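Local coordinates for tetratricopeptide TPR_2 repeat protein (Thermobaculum terrenum, PDB 5DJS) that carries tetratricopeptide repeats ahead of a two-sheet GT-B fold of the glycosyl transferase family 41 kind and holds uridine-5'-diphosphate in its pocket, at residues Leu137-Arg142 and Thr274-Met279; Val265-Ala270 and Tyr281-Gln286; Pro310-Pro315 and Ser499-Phe504; Glu171-Pro176 and Arg203-Thr208. The protein carries 1 engineered substitution. All coordinates share one frame; numbering follows the deposited sequence.

Interaction 1: residues Leu137-Arg142 and Thr274-Met279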
loop_
_atom_site.group_PDB
_atom_site.type_symbol
_atom_site.label_atom_id
_atom_site.label_comp_id
_atom_site.label_asym_id
_atom_site.label_seq_id
_atom_site.Cartn_x
_atom_site.Cartn_y
_atom_site.Cartn_z
ATOM N N LEU A 137 -15.123 -1.080 -11.859
ATOM C CA LEU A 137 -15.846 -1.849 -12.855
ATOM C C LEU A 137 -15.530 -1.354 -14.263
ATOM O O LEU A 137 -15.236 -2.155 -15.151
ATOM C CB LEU A 137 -17.351 -1.742 -12.618
ATOM C CG LEU A 137 -17.935 -2.425 -11.392
ATOM C CD1 LEU A 137 -19.395 -2.048 -11.226
ATOM C CD2 LEU A 137 -17.786 -3.932 -11.479
ATOM N N ASP A 138 -15.588 -0.034 -14.451
ATOM C CA ASP A 138 -15.286 0.587 -15.754
ATOM C C ASP A 138 -13.929 0.137 -16.259
ATOM O O ASP A 138 -13.807 -0.248 -17.398
ATOM C CB ASP A 138 -15.336 2.122 -15.675
ATOM C CG ASP A 138 -15.580 2.780 -17.033
ATOM O OD1 ASP A 138 -14.609 3.105 -17.744
ATOM O OD2 ASP A 138 -16.758 3.005 -17.376
ATOM N N TRP A 139 -12.930 0.156 -15.379
ATOM C CA TRP A 139 -11.576 -0.312 -15.689
ATOM C C TRP A 139 -11.583 -1.758 -16.144
ATOM O O TRP A 139 -11.038 -2.087 -17.196
ATOM C CB TRP A 139 -10.688 -0.177 -14.444
ATOM C CG TRP A 139 -9.270 -0.615 -14.588
ATOM C CD1 TRP A 139 -8.229 0.124 -15.031
ATOM C CD2 TRP A 139 -8.739 -1.883 -14.231
ATOM N NE1 TRP A 139 -7.060 -0.600 -14.983
ATOM C CE2 TRP A 139 -7.350 -1.846 -14.498
ATOM C CE3 TRP A 139 -9.301 -3.059 -13.712
ATOM C CZ2 TRP A 139 -6.513 -2.939 -14.266
ATOM C CZ3 TRP A 139 -8.458 -4.152 -13.467
ATOM C CH2 TRP A 139 -7.085 -4.081 -13.752
ATOM N N ALA A 140 -12.202 -2.607 -15.327
ATOM C CA ALA A 140 -12.233 -4.051 -15.546
ATOM C C ALA A 140 -12.859 -4.371 -16.877
ATOM O O ALA A 140 -12.293 -5.129 -17.670
ATOM C CB ALA A 140 -13.014 -4.740 -14.433
ATOM N N ARG A 141 -14.025 -3.784 -17.116
ATOM C CA ARG A 141 -14.747 -3.958 -18.383
ATOM C C ARG A 141 -13.873 -3.628 -19.596
ATOM O O ARG A 141 -13.930 -4.323 -20.600
ATOM C CB ARG A 141 -16.014 -3.099 -18.393
ATOM C CG ARG A 141 -17.092 -3.570 -19.355
ATOM C CD ARG A 141 -18.124 -2.482 -19.619
ATOM N NE ARG A 141 -17.484 -1.243 -20.105
ATOM C CZ ARG A 141 -17.491 -0.051 -19.493
ATOM N NH1 ARG A 141 -18.144 0.154 -18.346
ATOM N NH2 ARG A 141 -16.840 0.965 -20.053
ATOM N N ARG A 142 -13.061 -2.582 -19.482
ATOM C CA ARG A 142 -12.203 -2.134 -20.572
ATOM C C ARG A 142 -11.010 -3.048 -20.809
ATOM O O ARG A 142 -10.726 -3.385 -21.956
ATOM C CB ARG A 142 -11.698 -0.708 -20.314
ATOM C CG ARG A 142 -12.770 0.355 -20.477
ATOM C CD ARG A 142 -12.239 1.749 -20.184
ATOM N NE ARG A 142 -13.347 2.686 -20.052
ATOM C CZ ARG A 142 -14.059 3.195 -21.060
ATOM N NH1 ARG A 142 -13.786 2.885 -22.325
ATOM N NH2 ARG A 142 -15.061 4.036 -20.792
ATOM N N THR A 274 -10.935 -5.301 -7.001
ATOM C CA THR A 274 -10.218 -5.158 -8.265
ATOM C C THR A 274 -11.155 -4.721 -9.399
ATOM O O THR A 274 -10.695 -4.191 -10.414
ATOM C CB THR A 274 -9.581 -6.484 -8.708
ATOM O OG1 THR A 274 -10.589 -7.514 -8.757
ATOM C CG2 THR A 274 -8.451 -6.885 -7.756
ATOM N N GLY A 275 -12.453 -5.004 -9.230
ATOM C CA GLY A 275 -13.464 -4.746 -10.230
ATOM C C GLY A 275 -13.658 -5.892 -11.208
ATOM O O GLY A 275 -14.609 -5.855 -12.010
ATOM N N MET A 276 -12.796 -6.914 -11.126
ATOM C CA MET A 276 -12.683 -7.947 -12.160
ATOM C C MET A 276 -13.629 -9.124 -11.915
ATOM O O MET A 276 -13.836 -9.521 -10.773
ATOM C CB MET A 276 -11.249 -8.483 -12.207
ATOM C CG MET A 276 -10.203 -7.454 -12.579
ATOM S SD MET A 276 -8.520 -8.042 -12.296
ATOM C CE MET A 276 -8.396 -9.349 -13.513
ATOM N N ARG A 277 -14.167 -9.692 -13.001
ATOM C CA ARG A 277 -14.845 -11.005 -12.964
ATOM C C ARG A 277 -13.854 -12.130 -12.658
ATOM O O ARG A 277 -14.188 -13.056 -11.918
ATOM C CB ARG A 277 -15.510 -11.338 -14.307
ATOM C CG ARG A 277 -16.728 -10.510 -14.675
ATOM C CD ARG A 277 -17.291 -10.949 -16.023
ATOM N NE ARG A 277 -18.551 -11.682 -15.879
ATOM C CZ ARG A 277 -19.777 -11.136 -15.870
ATOM N NH1 ARG A 277 -19.961 -9.816 -16.001
ATOM N NH2 ARG A 277 -20.847 -11.921 -15.731
ATOM N N ALA A 278 -12.654 -12.041 -13.246
ATOM C CA ALA A 278 -11.598 -13.057 -13.102
ATOM C C ALA A 278 -11.066 -13.291 -11.679
ATOM O O ALA A 278 -10.480 -14.350 -11.409
ATOM C CB ALA A 278 -10.430 -12.731 -14.018
ATOM N N MET A 279 -11.240 -12.319 -10.783
ATOM C CA MET A 279 -10.850 -12.500 -9.384
ATOM C C MET A 279 -12.016 -13.129 -8.613
ATOM O O MET A 279 -13.107 -12.562 -8.525
ATOM C CB MET A 279 -10.424 -11.174 -8.767
ATOM C CG MET A 279 -9.580 -11.310 -7.509
ATOM S SD MET A 279 -7.942 -12.047 -7.752
ATOM C CE MET A 279 -7.130 -10.838 -8.803
#

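Interaction 2: residues Val265-Ala270 and Tyr281-Gln286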
loop_
_atom_site.group_PDB
_atom_site.type_symbol
_atom_site.label_atom_id
_atom_site.label_comp_id
_atom_site.label_asym_id
_atom_site.label_seq_id
_atom_site.Cartn_x
_atom_site.Cartn_y
_atom_site.Cartn_z
ATOM N N VAL A 265 -7.261 -15.172 -6.096
ATOM C CA VAL A 265 -7.479 -14.480 -4.825
ATOM C C VAL A 265 -6.680 -13.181 -4.774
ATOM O O VAL A 265 -5.503 -13.148 -5.165
ATOM C CB VAL A 265 -6.974 -15.348 -3.652
ATOM C CG1 VAL A 265 -7.170 -14.645 -2.317
ATOM C CG2 VAL A 265 -7.657 -16.704 -3.632
ATOM N N THR A 266 -7.301 -12.118 -4.262
ATOM C CA THR A 266 -6.569 -10.872 -3.954
ATOM C C THR A 266 -6.525 -10.690 -2.425
ATOM O O THR A 266 -7.545 -10.831 -1.746
ATOM C CB THR A 266 -7.147 -9.643 -4.716
ATOM O OG1 THR A 266 -6.206 -8.561 -4.674
ATOM C CG2 THR A 266 -8.509 -9.179 -4.174
ATOM N N TRP A 267 -5.338 -10.413 -1.896
ATOM C CA TRP A 267 -5.113 -10.365 -0.448
ATOM C C TRP A 267 -3.893 -9.493 -0.107
ATOM O O TRP A 267 -2.937 -9.413 -0.901
ATOM C CB TRP A 267 -4.907 -11.788 0.110
ATOM C CG TRP A 267 -4.410 -11.809 1.539
ATOM C CD1 TRP A 267 -5.111 -11.462 2.659
ATOM C CD2 TRP A 267 -3.103 -12.178 1.988
ATOM N NE1 TRP A 267 -4.323 -11.593 3.776
ATOM C CE2 TRP A 267 -3.086 -12.033 3.392
ATOM C CE3 TRP A 267 -1.946 -12.628 1.342
ATOM C CZ2 TRP A 267 -1.958 -12.309 4.159
ATOM C CZ3 TRP A 267 -0.814 -12.905 2.106
ATOM C CH2 TRP A 267 -0.830 -12.743 3.500
ATOM N N LEU A 268 -3.957 -8.835 1.059
ATOM C CA LEU A 268 -2.837 -8.108 1.685
ATOM C C LEU A 268 -2.794 -6.620 1.341
ATOM O O LEU A 268 -2.832 -5.791 2.232
ATOM C CB LEU A 268 -1.481 -8.778 1.408
ATOM C CG LEU A 268 -0.270 -8.289 2.186
ATOM C CD1 LEU A 268 -0.324 -8.825 3.589
ATOM C CD2 LEU A 268 1.003 -8.787 1.544
ATOM N N ALA A 269 -2.728 -6.294 0.058
ATOM C CA ALA A 269 -2.656 -4.906 -0.403
ATOM C C ALA A 269 -4.034 -4.340 -0.714
ATOM O O ALA A 269 -4.228 -3.125 -0.674
ATOM C CB ALA A 269 -1.757 -4.805 -1.633
ATOM N N ALA A 270 -4.985 -5.215 -1.026
ATOM C CA ALA A 270 -6.311 -4.793 -1.419
ATOM C C ALA A 270 -6.942 -3.973 -0.316
ATOM O O ALA A 270 -6.919 -4.372 0.840
ATOM C CB ALA A 270 -7.176 -5.998 -1.748
ATOM N N TYR A 281 -11.936 -14.530 -5.276
ATOM C CA TYR A 281 -11.972 -14.205 -3.839
ATOM C C TYR A 281 -11.136 -12.986 -3.445
ATOM O O TYR A 281 -10.100 -12.709 -4.038
ATOM C CB TYR A 281 -11.509 -15.417 -3.031
ATOM C CG TYR A 281 -12.419 -16.601 -3.224
ATOM C CD1 TYR A 281 -13.604 -16.710 -2.500
ATOM C CD2 TYR A 281 -12.116 -17.592 -4.152
ATOM C CE1 TYR A 281 -14.453 -17.787 -2.672
ATOM C CE2 TYR A 281 -12.961 -18.674 -4.340
ATOM C CZ TYR A 281 -14.126 -18.766 -3.593
ATOM O OH TYR A 281 -14.963 -19.831 -3.769
ATOM N N LEU A 282 -11.622 -12.262 -2.443
ATOM C CA LEU A 282 -10.843 -11.263 -1.733
ATOM C C LEU A 282 -10.821 -11.685 -0.257
ATOM O O LEU A 282 -11.882 -11.814 0.358
ATOM C CB LEU A 282 -11.483 -9.887 -1.906
ATOM C CG LEU A 282 -10.726 -8.689 -1.309
ATOM C CD1 LEU A 282 -10.948 -7.418 -2.121
ATOM C CD2 LEU A 282 -11.111 -8.445 0.141
ATOM N N VAL A 283 -9.630 -11.903 0.300
ATOM C CA VAL A 283 -9.466 -12.348 1.709
ATOM C C VAL A 283 -9.344 -11.168 2.704
ATOM O O VAL A 283 -8.296 -10.516 2.790
ATOM C CB VAL A 283 -8.229 -13.265 1.861
ATOM C CG1 VAL A 283 -8.042 -13.703 3.305
ATOM C CG2 VAL A 283 -8.359 -14.484 0.967
ATOM N N GLY A 284 -10.421 -10.919 3.454
ATOM C CA GLY A 284 -10.461 -9.873 4.487
ATOM C C GLY A 284 -10.678 -10.469 5.869
ATOM O O GLY A 284 -10.092 -11.508 6.212
ATOM N N ASP A 285 -11.505 -9.800 6.671
ATOM C CA ASP A 285 -11.937 -10.338 7.971
ATOM C C ASP A 285 -13.246 -9.693 8.436
ATOM O O ASP A 285 -13.767 -8.792 7.766
ATOM C CB ASP A 285 -10.817 -10.260 9.025
ATOM C CG ASP A 285 -10.624 -8.879 9.615
ATOM O OD1 ASP A 285 -11.604 -8.321 10.161
ATOM O OD2 ASP A 285 -9.468 -8.389 9.606
ATOM N N GLN A 286 -13.773 -10.153 9.567
ATOM C CA GLN A 286 -15.152 -9.830 9.969
ATOM C C GLN A 286 -15.365 -8.396 10.421
ATOM O O GLN A 286 -16.454 -7.859 10.252
ATOM C CB GLN A 286 -15.621 -10.780 11.061
ATOM C CG GLN A 286 -15.706 -12.219 10.603
ATOM C CD GLN A 286 -16.129 -13.143 11.721
ATOM O OE1 GLN A 286 -15.506 -13.172 12.790
ATOM N NE2 GLN A 286 -17.194 -13.901 11.492
HETATM O O HOH W 1 -6.619 -8.206 1.881
#

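Interaction 3: residues Pro310-Pro315 and Ser499-Phe504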
loop_
_atom_site.group_PDB
_atom_site.type_symbol
_atom_site.label_atom_id
_atom_site.label_comp_id
_atom_site.label_asym_id
_atom_site.label_seq_id
_atom_site.Cartn_x
_atom_site.Cartn_y
_atom_site.Cartn_z
ATOM N N PRO A 310 -0.922 -11.423 9.517
ATOM C CA PRO A 310 -0.128 -11.914 10.650
ATOM C C PRO A 310 0.567 -10.785 11.434
ATOM O O PRO A 310 1.342 -10.016 10.860
ATOM C CB PRO A 310 0.907 -12.832 9.978
ATOM C CG PRO A 310 1.108 -12.249 8.619
ATOM C CD PRO A 310 -0.193 -11.580 8.238
ATOM N N CYS A 311 0.303 -10.721 12.740
ATOM C CA CYS A 311 0.791 -9.657 13.639
ATOM C C CYS A 311 2.102 -9.944 14.412
ATOM O O CYS A 311 2.527 -9.124 15.238
ATOM C CB CYS A 311 -0.316 -9.317 14.634
ATOM S SG CYS A 311 -1.842 -8.758 13.855
ATOM N N ASN A 312 2.749 -11.080 14.158
ATOM C CA ASN A 312 4.016 -11.386 14.841
ATOM C C ASN A 312 5.136 -10.442 14.394
ATOM O O ASN A 312 5.302 -10.219 13.196
ATOM C CB ASN A 312 4.426 -12.854 14.629
ATOM C CG ASN A 312 4.757 -13.170 13.182
ATOM O OD1 ASN A 312 3.935 -12.960 12.300
ATOM N ND2 ASN A 312 5.967 -13.640 12.930
ATOM N N PRO A 313 5.913 -9.889 15.344
ATOM C CA PRO A 313 6.905 -8.871 14.996
ATOM C C PRO A 313 8.206 -9.465 14.485
ATOM O O PRO A 313 8.460 -10.640 14.711
ATOM C CB PRO A 313 7.164 -8.199 16.334
ATOM C CG PRO A 313 7.107 -9.340 17.290
ATOM C CD PRO A 313 6.028 -10.262 16.767
ATOM N N PRO A 314 9.048 -8.651 13.832
ATOM C CA PRO A 314 10.341 -9.168 13.391
ATOM C C PRO A 314 11.276 -9.469 14.577
ATOM O O PRO A 314 11.014 -9.019 15.703
ATOM C CB PRO A 314 10.892 -8.034 12.512
ATOM C CG PRO A 314 10.245 -6.804 13.044
ATOM C CD PRO A 314 8.871 -7.229 13.476
ATOM N N PRO A 315 12.359 -10.232 14.331
ATOM C CA PRO A 315 13.281 -10.555 15.421
ATOM C C PRO A 315 14.081 -9.339 15.927
ATOM O O PRO A 315 14.296 -9.217 17.132
ATOM C CB PRO A 315 14.199 -11.617 14.801
ATOM C CG PRO A 315 14.181 -11.327 13.334
ATOM C CD PRO A 315 12.818 -10.774 13.033
ATOM N N SER A 499 2.427 -17.271 19.111
ATOM C CA SER A 499 1.443 -18.082 18.380
ATOM C C SER A 499 1.023 -17.553 16.991
ATOM O O SER A 499 0.657 -18.351 16.126
ATOM C CB SER A 499 0.193 -18.287 19.248
ATOM O OG SER A 499 -0.530 -17.085 19.402
ATOM N N ASP A 500 1.098 -16.238 16.767
ATOM C CA ASP A 500 0.318 -15.585 15.687
ATOM C C ASP A 500 0.725 -15.927 14.255
ATOM O O ASP A 500 -0.138 -16.019 13.379
ATOM C CB ASP A 500 0.325 -14.068 15.863
ATOM C CG ASP A 500 -0.809 -13.407 15.145
ATOM O OD1 ASP A 500 -1.962 -13.686 15.502
ATOM O OD2 ASP A 500 -0.566 -12.607 14.224
ATOM N N GLN A 501 2.024 -16.100 14.016
ATOM C CA GLN A 501 2.524 -16.598 12.728
ATOM C C GLN A 501 1.760 -17.851 12.296
ATOM O O GLN A 501 1.007 -17.817 11.330
ATOM C CB GLN A 501 4.031 -16.885 12.801
ATOM C CG GLN A 501 4.594 -17.609 11.584
ATOM C CD GLN A 501 6.107 -17.575 11.509
ATOM O OE1 GLN A 501 6.783 -17.215 12.470
ATOM N NE2 GLN A 501 6.650 -17.952 10.353
ATOM N N GLY A 502 1.918 -18.932 13.055
ATOM C CA GLY A 502 1.279 -20.214 12.756
ATOM C C GLY A 502 -0.229 -20.195 12.901
ATOM O O GLY A 502 -0.939 -20.887 12.168
ATOM N N SER A 503 -0.725 -19.402 13.842
ATOM C CA SER A 503 -2.162 -19.279 14.052
ATOM C C SER A 503 -2.846 -18.634 12.836
ATOM O O SER A 503 -3.888 -19.117 12.379
ATOM C CB SER A 503 -2.446 -18.477 15.320
ATOM O OG SER A 503 -3.768 -18.702 15.748
ATOM N N PHE A 504 -2.243 -17.563 12.298
ATOM C CA PHE A 504 -2.784 -16.893 11.108
ATOM C C PHE A 504 -2.748 -17.785 9.864
ATOM O O PHE A 504 -3.772 -17.947 9.196
ATOM C CB PHE A 504 -2.050 -15.582 10.770
ATOM C CG PHE A 504 -2.470 -14.995 9.438
ATOM C CD1 PHE A 504 -3.719 -14.401 9.299
ATOM C CD2 PHE A 504 -1.651 -15.090 8.311
ATOM C CE1 PHE A 504 -4.143 -13.882 8.084
ATOM C CE2 PHE A 504 -2.072 -14.576 7.084
ATOM C CZ PHE A 504 -3.316 -13.969 6.972
#

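Interaction 4: residues Glu171-Pro176 and Arg203-Thr208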
loop_
_atom_site.group_PDB
_atom_site.type_symbol
_atom_site.label_atom_id
_atom_site.label_comp_id
_atom_site.label_asym_id
_atom_site.label_seq_id
_atom_site.Cartn_x
_atom_site.Cartn_y
_atom_site.Cartn_z
ATOM N N GLU A 171 6.153 -6.130 -5.284
ATOM C CA GLU A 171 6.822 -5.592 -4.103
ATOM C C GLU A 171 7.153 -6.687 -3.059
ATOM O O GLU A 171 6.906 -6.542 -1.853
ATOM C CB GLU A 171 6.053 -4.392 -3.546
ATOM C CG GLU A 171 4.580 -4.645 -3.333
ATOM C CD GLU A 171 3.697 -4.242 -4.507
ATOM O OE1 GLU A 171 4.206 -3.843 -5.577
ATOM O OE2 GLU A 171 2.458 -4.320 -4.337
ATOM N N LEU A 172 7.737 -7.775 -3.572
ATOM C CA LEU A 172 8.389 -8.805 -2.775
ATOM C C LEU A 172 9.773 -8.306 -2.391
ATOM O O LEU A 172 10.742 -8.637 -3.053
ATOM C CB LEU A 172 8.514 -10.119 -3.578
ATOM C CG LEU A 172 7.212 -10.792 -4.032
ATOM C CD1 LEU A 172 7.511 -12.153 -4.634
ATOM C CD2 LEU A 172 6.220 -10.933 -2.890
ATOM N N ARG A 173 9.833 -7.487 -1.340
ATOM C CA ARG A 173 11.070 -6.860 -0.833
ATOM C C ARG A 173 10.758 -6.171 0.500
ATOM O O ARG A 173 9.645 -6.334 1.022
ATOM C CB ARG A 173 11.650 -5.848 -1.846
ATOM C CG ARG A 173 10.785 -4.619 -2.085
ATOM C CD ARG A 173 11.454 -3.603 -3.003
ATOM N NE ARG A 173 10.479 -2.596 -3.407
ATOM C CZ ARG A 173 9.575 -2.741 -4.374
ATOM N NH1 ARG A 173 9.515 -3.844 -5.116
ATOM N NH2 ARG A 173 8.735 -1.749 -4.623
ATOM N N CYS A 174 11.717 -5.405 1.045
ATOM C CA CYS A 174 11.502 -4.582 2.251
ATOM C C CYS A 174 10.373 -3.599 1.997
ATOM O O CYS A 174 10.599 -2.485 1.530
ATOM C CB CYS A 174 12.773 -3.826 2.652
ATOM S SG CYS A 174 14.074 -4.901 3.294
ATOM N N HIS A 175 9.159 -4.047 2.306
ATOM C CA HIS A 175 7.936 -3.363 1.936
ATOM C C HIS A 175 6.787 -4.104 2.610
ATOM O O HIS A 175 6.826 -5.325 2.697
ATOM C CB HIS A 175 7.763 -3.396 0.410
ATOM C CG HIS A 175 6.524 -2.717 -0.072
ATOM N ND1 HIS A 175 6.437 -1.353 -0.249
ATOM C CD2 HIS A 175 5.310 -3.211 -0.390
ATOM C CE1 HIS A 175 5.220 -1.037 -0.661
ATOM N NE2 HIS A 175 4.516 -2.150 -0.757
ATOM N N PRO A 176 5.765 -3.384 3.098
ATOM C CA PRO A 176 4.613 -4.022 3.739
ATOM C C PRO A 176 4.220 -5.395 3.204
ATOM O O PRO A 176 4.054 -6.320 3.993
ATOM C CB PRO A 176 3.504 -3.006 3.484
ATOM C CG PRO A 176 4.231 -1.704 3.671
ATOM C CD PRO A 176 5.635 -1.915 3.159
ATOM N N ARG A 203 14.079 -5.247 -8.166
ATOM C CA ARG A 203 14.714 -4.943 -6.880
ATOM C C ARG A 203 14.749 -6.186 -5.984
ATOM O O ARG A 203 13.710 -6.776 -5.670
ATOM C CB ARG A 203 13.998 -3.800 -6.153
ATOM C CG ARG A 203 14.360 -2.422 -6.663
ATOM C CD ARG A 203 13.418 -1.373 -6.109
ATOM N NE ARG A 203 12.089 -1.455 -6.725
ATOM C CZ ARG A 203 11.118 -0.549 -6.580
ATOM N NH1 ARG A 203 11.299 0.539 -5.831
ATOM N NH2 ARG A 203 9.948 -0.728 -7.193
ATOM N N SER A 204 15.964 -6.574 -5.601
ATOM C CA SER A 204 16.202 -7.766 -4.800
ATOM C C SER A 204 17.129 -7.408 -3.636
ATOM O O SER A 204 18.354 -7.312 -3.806
ATOM C CB SER A 204 16.803 -8.869 -5.676
ATOM O OG SER A 204 16.985 -10.078 -4.962
ATOM N N ASP A 205 16.522 -7.168 -2.473
ATOM C CA ASP A 205 17.239 -6.851 -1.226
ATOM C C ASP A 205 17.295 -8.064 -0.282
ATOM O O ASP A 205 16.856 -9.148 -0.641
ATOM C CB ASP A 205 16.602 -5.617 -0.551
ATOM C CG ASP A 205 15.132 -5.820 -0.157
ATOM O OD1 ASP A 205 14.690 -6.964 0.080
ATOM O OD2 ASP A 205 14.412 -4.801 -0.064
ATOM N N ALA A 206 17.840 -7.882 0.917
ATOM C CA ALA A 206 17.915 -8.958 1.922
ATOM C C ALA A 206 16.602 -9.739 2.146
ATOM O O ALA A 206 16.639 -10.953 2.345
ATOM C CB ALA A 206 18.414 -8.397 3.252
ATOM N N LEU A 207 15.458 -9.052 2.126
ATOM C CA LEU A 207 14.164 -9.716 2.349
ATOM C C LEU A 207 13.751 -10.608 1.161
ATOM O O LEU A 207 13.160 -11.671 1.366
ATOM C CB LEU A 207 13.069 -8.690 2.667
ATOM C CG LEU A 207 11.645 -9.201 2.928
ATOM C CD1 LEU A 207 11.597 -10.417 3.831
ATOM C CD2 LEU A 207 10.790 -8.121 3.567
ATOM N N THR A 208 14.066 -10.192 -0.069
ATOM C CA THR A 208 13.745 -11.008 -1.250
ATOM C C THR A 208 14.581 -12.290 -1.220
ATOM O O THR A 208 14.078 -13.366 -1.535
ATOM C CB THR A 208 13.937 -10.273 -2.612
ATOM O OG1 THR A 208 15.324 -10.167 -2.936
ATOM C CG2 THR A 208 13.345 -8.903 -2.580
#

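Interaction 1: residues Leu137-Arg142 and Thr274-Met279
Thr274 begins the loop side of the contact by presenting its carbonyl to Trp139 on helix 129-143: Thr274 O lies 3.8 Å from Trp139 CE3, oblique to the indole. Trp139 holds CG anti to the main-chain N (chi1 180°), which carries the indole out to the loop. Thr274 OG1 accepts from Met276 N (3.3 Å) in an ST turn and makes a hydrogen bond with Glu299, which probably helps to hold the turn. Gly275 comes next, its CA 4.6 Å from Leu137 CA. Its positive phi of 89° suits glycine, and its carbonyl lies against the methyl of Ala140 and, farther off, at 3.8 Å from O to Leu137 CD2. Met276 then meets the rim of the indole: CG is in the ring plane, 3.8 Å from Trp139 CZ3, and SD stands 5.4 Å from the centroid of the six-membered ring, an edge-on Met-aromatic contact. With no hydrogen bond between the segments, the contact rests on van der Waals packing of side chains and loop carbonyls. Helix 129-143 thus lies on the loop between strands 263-266 and 281-285, with Leu253 of helix 253-257 against Trp139 and Met276, and helix 111-120 touching the indole through Ser115.

Interaction 2: residues Val265-Ala270 and Tyr281-Gln286
Val265-Thr266 and Tyr281-Leu282 run as neighbouring parallel strands, joined by Thr266 N to Tyr281 O (2.9 Å, 163° at the hydrogen) and by Val283 N to Thr266 O (3.1 Å). Past Thr266 the backbones part, and a water bridges them, accepting from Leu268 N and donating to Val283 O. On one face Val265 has CG1 anti to the backbone N (chi1 179°), which points it at Val283 CG2, 3.5 Å away, and leaves CG2 4.1 Å from Tyr281 CB; the phenol leads away from this pair. On the other face Thr266 CG2 lies 3.6 Å from Leu282 CD1, a methyl that also meets Ala270 CB. The Thr266 hydroxyl serves Asp243 instead. Trp267 lays its pyrrole edge on Val283, with CD1 3.3 Å from Val283 O, close to the ring plane, and 3.7 Å from Val283 CB; its NE1 is bonded to Tyr308 O. The strands are interior neighbours in the Rossmann-like sheet of one GT-B half, between 240-243 and 300-304, and a loop without a helix connects them. Helix 479-521 packs Met515 over the valines and Tyr281, and helix 176-187 touches Trp267 and Leu268.

Interaction 3: residues Pro310-Pro315 and Ser499-Phe504
Asp500 and Phe504, one helical turn apart, both hold CG anti to the backbone N (chi1 -159° and 172°), and this sends the carboxylate and the phenyl ring from the same side of helix 479-521 into the loop at Pro310-Asn312. Asp500 OD2 takes a fairly straight hydrogen bond from Cys311 N, 2.6 Å away and almost in line with the C-O bond. The other oxygen, OD1, forms a salt bridge with Arg306, so the buried carboxylate ties the helix to two places in the chain after strand 300-304, and the arginine probably helps it keep its charge. The Phe504 ring spreads one face under Pro310, whose CD stands 4.0 Å from the ring centroid and only 22° off the normal: a CH-pi contact with the pyrrolidine ring above the phenyl. Beyond Asp500, Asn312 lays its amide beside Gln501. CG of Asn312 is 3.8 Å from Gln501 CB, the amide planes are nearly parallel, and Asn312 ND2 to Gln501 OE1 at 3.7 Å is no more than van der Waals neighbourhood. Gln501 instead spends its NE2 on Glu186 and on Pro183 O. The chain between the two sheets is thus packed against the C-terminal helix that returns to the first. Pro183 of helix 176-187 packs on Pro310 and Asn312, and Val184 on Phe504; helix 423-430, which carries Thr423, Thr424 and Glu427 of the uridine-5'-diphosphate pocket, brings Leu426 to Cys311, whose carbonyl receives Trp430 NE1.

Interaction 4: residues Glu171-Pro176 and Arg203-Thr208
Cys174 N donates to Asp205 OD2 at 3.0 Å and 163°, using the syn lone pair of the carboxylate, with a weak second contact to OD1. At the far end of the Arg173 side chain, its guanidinium lies flat on that of Arg203, centres 3.5 Å apart and planes 20° from parallel, with NH2 of each over a face of the other. Arg173 gets there on an extended chain that leaves its backbone with CG between N and the carbonyl carbon (chi1 66°), its CB passing 3.4 Å from Asp205 OD2; Arg203 bends at its third torsion to meet it. Leu207 CD2 packs on the Arg173 carbonyl, and Leu207 CB faces Cys174 SG at 4.0 Å. What positions Asp205 is its place as the N-cap of helix 206-214: OD1 accepts from Thr208 N (3.3 Å) and weakly from Leu207 N, which fixes the carboxylate for Cys174. Ser204 OG and Thr208 OG1 share a hydrogen bond at 2.6 Å. Arg173 NH1 bonds to Gly170 O, while Asp201 OD1 makes a salt bridge with Arg203 NE and a long, weak ion pair with Arg173. One aspartate thus caps a helix and holds the loop before helix 176-187, and the stacked arginines are probably made tolerable by Asp201, whose negative charge would offset theirs.

In the fold
Interactions 1, 2 and 4 cluster on or beside the first parallel sheet, which contains strands 263-266 and 281-285. Along the chain, interaction 4 is nested within the loop closed by interaction 1, whose segments alternate with those of interaction 2; interaction 3 opens later. Interactions 1 and 2 have centres about 16 Å apart and touch where Met279 meets the backbone at Val265 and Thr266. Interactions 2 and 3, with centres about 18 Å apart, meet through Trp267 and Phe504. Interactions 1 and 3 have centres about 33 Å apart, at opposite ends of this series. Interaction 3 uses the long helix 479-521, which follows the second sheet in sequence and returns to the first, as in GT-B folds. Interaction 4 is nearest the bound uridine-5'-diphosphate, the side chain of Cys174 about 8 Å from it.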